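Local coordinates for protein lysyl-trna-dependent l-ysyl-phosphatidylgycerol synthase (Bacillus licheniformis, PDB 4V36) that probably transfers lysine from lysyl-tRNA to phosphatidylglycerol in the bacterial membrane, a lipid modification linked to bacterial resistance, at residues A[113-125]-A[249-263]. Sequence-based numbering, arbitrary orientation.
Sequences FKLGEEAIVDLDT and KEQGYTAFNMGMAPL
Glu118 and Asn257 show how a beta bulge can bring a carboxylate and an amide together between neighbouring antiparallel strands. Asn257 ND2 gives a hydrogen bond of 2.8 Å to Glu118 OE1, approaching from above the carboxylate, whose plane is turned 73° from that of the amide. Ile120 CD1 packs against the same amide, 3.5 Å from Asn257 CG. With CG of Asn257 anti to its own backbone nitrogen (chi1 -166°), the oxygen end of the amide reaches forward along its strand, and OD1 accepts from Gly259 N at 2.8 Å in an Asx turn.

That turn sits inside the bulge: Glu118 pairs with Met260 but Ile120 with Asn257, a shift of one residue. Met258 N and Gly259 O both bond to the backbone of Ala119, and Gly259 has positive phi. Strands 111-122 and 255-261 are joined across the middle of the long mixed sheet of this acetyltransferase-clan domain, with Gly259 about 9 Å, between nearest atoms, from the bound lysine amide.

Regular pairing resumes with Val121 and Phe256, joined by both backbone hydrogen bonds; Val121 CG2 also lies 3.6 Å from Met258 SD in the bulge. Leu123 then lays CD1 against Tyr253 CB and CD2 against Phe256 CB, while its N bonds to Thr254 O. At the other end, Leu263 CD2 reaches Gly116 CA at 3.6 Å and also touches the aliphatic parts of Lys114 and Glu117. Lys114 NZ and Glu117 OE2 form a 3.2 Å salt bridge. Further out, Arg296 pairs with Glu117 OE1, and Phe245 of helix 236-251 meets the ring of Phe256 edge-to-face.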
loop_
_atom_site.group_PDB
_atom_site.type_symbol
_atom_site.label_atom_id
_atom_site.label_comp_id
_atom_site.label_asym_id
_atom_site.label_seq_id
_atom_site.Cartn_x
_atom_site.Cartn_y
_atom_site.Cartn_z
ATOM N N PHE A 113 -0.928 15.745 -9.044
ATOM C CA PHE A 113 0.522 15.627 -9.000
ATOM C C PHE A 113 0.917 14.159 -8.893
ATOM O O PHE A 113 0.496 13.465 -7.968
ATOM C CB PHE A 113 1.086 16.428 -7.825
ATOM C CG PHE A 113 2.553 16.215 -7.594
ATOM C CD1 PHE A 113 3.491 16.851 -8.390
ATOM C CD2 PHE A 113 2.996 15.387 -6.575
ATOM C CE1 PHE A 113 4.842 16.661 -8.178
ATOM C CE2 PHE A 113 4.346 15.191 -6.359
ATOM C CZ PHE A 113 5.269 15.829 -7.163
ATOM N N LYS A 114 1.724 13.688 -9.838
ATOM C CA LYS A 114 2.100 12.278 -9.879
ATOM C C LYS A 114 3.094 11.933 -8.774
ATOM O O LYS A 114 4.208 12.454 -8.741
ATOM C CB LYS A 114 2.682 11.915 -11.246
ATOM C CG LYS A 114 2.677 10.422 -11.538
ATOM C CD LYS A 114 2.930 10.139 -13.010
ATOM C CE LYS A 114 2.730 8.664 -13.330
ATOM N NZ LYS A 114 2.948 8.373 -14.772
ATOM N N LEU A 115 2.675 11.048 -7.875
ATOM C CA LEU A 115 3.481 10.661 -6.721
ATOM C C LEU A 115 4.482 9.565 -7.068
ATOM O O LEU A 115 5.570 9.494 -6.498
ATOM C CB LEU A 115 2.574 10.189 -5.582
ATOM C CG LEU A 115 1.541 11.196 -5.076
ATOM C CD1 LEU A 115 0.425 10.480 -4.338
ATOM C CD2 LEU A 115 2.202 12.226 -4.177
ATOM N N GLY A 116 4.098 8.705 -8.005
ATOM C CA GLY A 116 4.914 7.569 -8.383
ATOM C C GLY A 116 4.089 6.569 -9.166
ATOM O O GLY A 116 2.969 6.869 -9.577
ATOM N N GLU A 117 4.638 5.377 -9.371
ATOM C CA GLU A 117 3.938 4.339 -10.115
ATOM C C GLU A 117 4.011 2.999 -9.395
ATOM O O GLU A 117 5.041 2.647 -8.821
ATOM C CB GLU A 117 4.515 4.210 -11.528
ATOM C CG GLU A 117 4.202 5.390 -12.436
ATOM C CD GLU A 117 4.948 5.332 -13.757
ATOM O OE1 GLU A 117 6.186 5.164 -13.739
ATOM O OE2 GLU A 117 4.295 5.460 -14.814
ATOM N N GLU A 118 2.906 2.261 -9.423
ATOM C CA GLU A 118 2.862 0.925 -8.842
ATOM C C GLU A 118 3.351 -0.113 -9.844
ATOM O O GLU A 118 2.929 -0.120 -10.999
ATOM C CB GLU A 118 1.444 0.579 -8.382
ATOM C CG GLU A 118 0.984 1.329 -7.144
ATOM C CD GLU A 118 -0.403 0.912 -6.697
ATOM O OE1 GLU A 118 -1.139 0.316 -7.512
ATOM O OE2 GLU A 118 -0.757 1.177 -5.530
ATOM N N ALA A 119 4.241 -0.988 -9.394
ATOM C CA ALA A 119 4.765 -2.049 -10.244
ATOM C C ALA A 119 3.804 -3.232 -10.278
ATOM O O ALA A 119 3.631 -3.933 -9.281
ATOM C CB ALA A 119 6.136 -2.491 -9.760
ATOM N N ILE A 120 3.180 -3.448 -11.432
ATOM C CA ILE A 120 2.243 -4.551 -11.602
ATOM C C ILE A 120 2.861 -5.653 -12.454
ATOM O O ILE A 120 3.063 -5.481 -13.655
ATOM C CB ILE A 120 0.931 -4.085 -12.254
ATOM C CG1 ILE A 120 0.402 -2.834 -11.549
ATOM C CG2 ILE A 120 -0.101 -5.203 -12.233
ATOM C CD1 ILE A 120 0.156 -3.023 -10.069
ATOM N N VAL A 121 3.155 -6.787 -11.825
ATOM C CA VAL A 121 3.821 -7.891 -12.504
ATOM C C VAL A 121 2.830 -8.923 -13.031
ATOM O O VAL A 121 1.999 -9.438 -12.283
ATOM C CB VAL A 121 4.825 -8.594 -11.570
ATOM C CG1 VAL A 121 5.419 -9.819 -12.247
ATOM C CG2 VAL A 121 5.919 -7.629 -11.152
ATOM N N ASP A 122 2.924 -9.217 -14.324
ATOM C CA ASP A 122 2.112 -10.259 -14.944
ATOM C C ASP A 122 2.608 -11.632 -14.499
ATOM O O ASP A 122 3.707 -12.049 -14.858
ATOM C CB ASP A 122 2.159 -10.134 -16.470
ATOM C CG ASP A 122 1.076 -10.946 -17.165
ATOM O OD1 ASP A 122 0.617 -11.962 -16.601
ATOM O OD2 ASP A 122 0.683 -10.563 -18.288
ATOM N N LEU A 123 1.788 -12.332 -13.719
ATOM C CA LEU A 123 2.181 -13.618 -13.152
ATOM C C LEU A 123 2.210 -14.738 -14.191
ATOM O O LEU A 123 2.914 -15.733 -14.019
ATOM C CB LEU A 123 1.241 -14.001 -12.007
ATOM C CG LEU A 123 1.303 -13.106 -10.767
ATOM C CD1 LEU A 123 0.349 -13.607 -9.694
ATOM C CD2 LEU A 123 2.724 -13.032 -10.234
ATOM N N ASP A 124 1.445 -14.573 -15.264
ATOM C CA ASP A 124 1.393 -15.581 -16.317
ATOM C C ASP A 124 2.655 -15.576 -17.168
ATOM O O ASP A 124 3.136 -16.632 -17.582
ATOM C CB ASP A 124 0.166 -15.367 -17.206
ATOM C CG ASP A 124 -1.126 -15.750 -16.516
ATOM O OD1 ASP A 124 -1.103 -16.682 -15.684
ATOM O OD2 ASP A 124 -2.166 -15.121 -16.806
ATOM N N THR A 125 3.193 -14.388 -17.425
ATOM C CA THR A 125 4.352 -14.253 -18.301
ATOM C C THR A 125 5.659 -14.091 -17.530
ATOM O O THR A 125 6.732 -14.022 -18.130
ATOM C CB THR A 125 4.193 -13.059 -19.260
ATOM O OG1 THR A 125 3.953 -11.865 -18.506
ATOM C CG2 THR A 125 3.033 -13.293 -20.213
ATOM N N LYS A 249 0.725 -17.532 -9.023
ATOM C CA LYS A 249 0.439 -18.160 -10.307
ATOM C C LYS A 249 -0.232 -19.513 -10.098
ATOM O O LYS A 249 -1.101 -19.915 -10.871
ATOM C CB LYS A 249 1.725 -18.322 -11.123
ATOM C CG LYS A 249 1.526 -18.941 -12.498
ATOM C CD LYS A 249 2.851 -19.085 -13.230
ATOM C CE LYS A 249 2.661 -19.692 -14.609
ATOM N NZ LYS A 249 1.783 -18.851 -15.468
ATOM N N GLU A 250 0.175 -20.203 -9.037
ATOM C CA GLU A 250 -0.367 -21.516 -8.714
ATOM C C GLU A 250 -1.819 -21.426 -8.255
ATOM O O GLU A 250 -2.621 -22.317 -8.532
ATOM C CB GLU A 250 0.487 -22.189 -7.634
ATOM C CG GLU A 250 0.062 -23.607 -7.284
ATOM C CD GLU A 250 0.376 -24.605 -8.384
ATOM O OE1 GLU A 250 1.179 -24.275 -9.283
ATOM O OE2 GLU A 250 -0.179 -25.723 -8.348
ATOM N N GLN A 251 -2.154 -20.348 -7.554
ATOM C CA GLN A 251 -3.506 -20.167 -7.038
ATOM C C GLN A 251 -4.466 -19.692 -8.123
ATOM O O GLN A 251 -5.681 -19.828 -7.990
ATOM C CB GLN A 251 -3.506 -19.181 -5.868
ATOM C CG GLN A 251 -2.750 -19.673 -4.645
ATOM C CD GLN A 251 -3.340 -20.943 -4.066
ATOM O OE1 GLN A 251 -4.557 -21.137 -4.075
ATOM N NE2 GLN A 251 -2.478 -21.820 -3.563
ATOM N N GLY A 252 -3.917 -19.132 -9.196
ATOM C CA GLY A 252 -4.727 -18.689 -10.315
ATOM C C GLY A 252 -4.826 -17.181 -10.438
ATOM O O GLY A 252 -5.684 -16.666 -11.155
ATOM N N TYR A 253 -3.949 -16.468 -9.738
ATOM C CA TYR A 253 -3.921 -15.013 -9.824
ATOM C C TYR A 253 -3.192 -14.567 -11.086
ATOM O O TYR A 253 -2.254 -15.223 -11.537
ATOM C CB TYR A 253 -3.262 -14.408 -8.584
ATOM C CG TYR A 253 -4.015 -14.681 -7.302
ATOM C CD1 TYR A 253 -5.264 -14.119 -7.075
ATOM C CD2 TYR A 253 -3.475 -15.497 -6.316
ATOM C CE1 TYR A 253 -5.956 -14.366 -5.903
ATOM C CE2 TYR A 253 -4.160 -15.747 -5.141
ATOM C CZ TYR A 253 -5.399 -15.178 -4.939
ATOM O OH TYR A 253 -6.085 -15.425 -3.772
ATOM N N THR A 254 -3.629 -13.446 -11.651
ATOM C CA THR A 254 -3.095 -12.966 -12.921
ATOM C C THR A 254 -1.981 -11.939 -12.731
ATOM O O THR A 254 -0.988 -11.947 -13.458
ATOM C CB THR A 254 -4.208 -12.342 -13.790
ATOM O OG1 THR A 254 -5.281 -13.280 -13.945
ATOM C CG2 THR A 254 -3.673 -11.964 -15.162
ATOM N N ALA A 255 -2.146 -11.058 -11.748
ATOM C CA ALA A 255 -1.194 -9.972 -11.543
ATOM C C ALA A 255 -0.796 -9.813 -10.078
ATOM O O ALA A 255 -1.496 -10.274 -9.177
ATOM C CB ALA A 255 -1.769 -8.666 -12.073
ATOM N N PHE A 256 0.337 -9.156 -9.853
ATOM C CA PHE A 256 0.798 -8.858 -8.503
ATOM C C PHE A 256 1.216 -7.395 -8.392
ATOM O O PHE A 256 1.940 -6.880 -9.242
ATOM C CB PHE A 256 1.964 -9.768 -8.111
ATOM C CG PHE A 256 2.292 -9.736 -6.642
ATOM C CD1 PHE A 256 3.109 -8.746 -6.118
ATOM C CD2 PHE A 256 1.783 -10.698 -5.787
ATOM C CE1 PHE A 256 3.409 -8.716 -4.768
ATOM C CE2 PHE A 256 2.079 -10.674 -4.436
ATOM C CZ PHE A 256 2.893 -9.681 -3.926
ATOM N N ASN A 257 0.752 -6.733 -7.338
ATOM C CA ASN A 257 1.114 -5.344 -7.088
ATOM C C ASN A 257 2.309 -5.269 -6.144
ATOM O O ASN A 257 2.196 -5.595 -4.965
ATOM C CB ASN A 257 -0.079 -4.579 -6.508
ATOM C CG ASN A 257 0.108 -3.072 -6.551
ATOM O OD1 ASN A 257 1.230 -2.567 -6.564
ATOM N ND2 ASN A 257 -1.003 -2.343 -6.569
ATOM N N MET A 258 3.454 -4.844 -6.667
ATOM C CA MET A 258 4.669 -4.761 -5.863
ATOM C C MET A 258 4.755 -3.452 -5.085
ATOM O O MET A 258 5.770 -3.162 -4.454
ATOM C CB MET A 258 5.908 -4.915 -6.746
ATOM C CG MET A 258 6.039 -6.274 -7.405
ATOM S SD MET A 258 7.651 -6.486 -8.182
ATOM C CE MET A 258 8.729 -6.352 -6.759
ATOM N N GLY A 259 3.690 -2.661 -5.134
ATOM C CA GLY A 259 3.666 -1.389 -4.438
ATOM C C GLY A 259 4.191 -0.258 -5.299
ATOM O O GLY A 259 4.658 -0.480 -6.417
ATOM N N MET A 260 4.124 0.959 -4.773
ATOM C CA MET A 260 4.514 2.137 -5.538
ATOM C C MET A 260 6.029 2.301 -5.605
ATOM O O MET A 260 6.749 1.972 -4.661
ATOM C CB MET A 260 3.875 3.394 -4.940
ATOM C CG MET A 260 3.896 4.599 -5.870
ATOM S SD MET A 260 2.937 5.991 -5.245
ATOM C CE MET A 260 3.898 6.441 -3.807
ATOM N N ALA A 261 6.503 2.806 -6.737
ATOM C CA ALA A 261 7.913 3.110 -6.926
ATOM C C ALA A 261 8.054 4.560 -7.377
ATOM O O ALA A 261 7.127 5.116 -7.967
ATOM C CB ALA A 261 8.532 2.161 -7.942
ATOM N N PRO A 262 9.209 5.184 -7.093
ATOM C CA PRO A 262 9.414 6.564 -7.544
ATOM C C PRO A 262 9.426 6.673 -9.064
ATOM O O PRO A 262 9.774 5.711 -9.748
ATOM C CB PRO A 262 10.781 6.930 -6.956
ATOM C CG PRO A 262 11.460 5.620 -6.733
ATOM C CD PRO A 262 10.368 4.675 -6.340
ATOM N N LEU A 263 9.037 7.834 -9.579
ATOM C CA LEU A 263 9.032 8.066 -11.016
ATOM C C LEU A 263 10.454 8.089 -11.563
ATOM O O LEU A 263 11.405 8.362 -10.831
ATOM C CB LEU A 263 8.325 9.382 -11.346
ATOM C CG LEU A 263 6.857 9.511 -10.946
ATOM C CD1 LEU A 263 6.363 10.920 -11.223
ATOM C CD2 LEU A 263 6.018 8.492 -11.691
HETATM O O HOH W 1 8.666 10.404 -7.724
#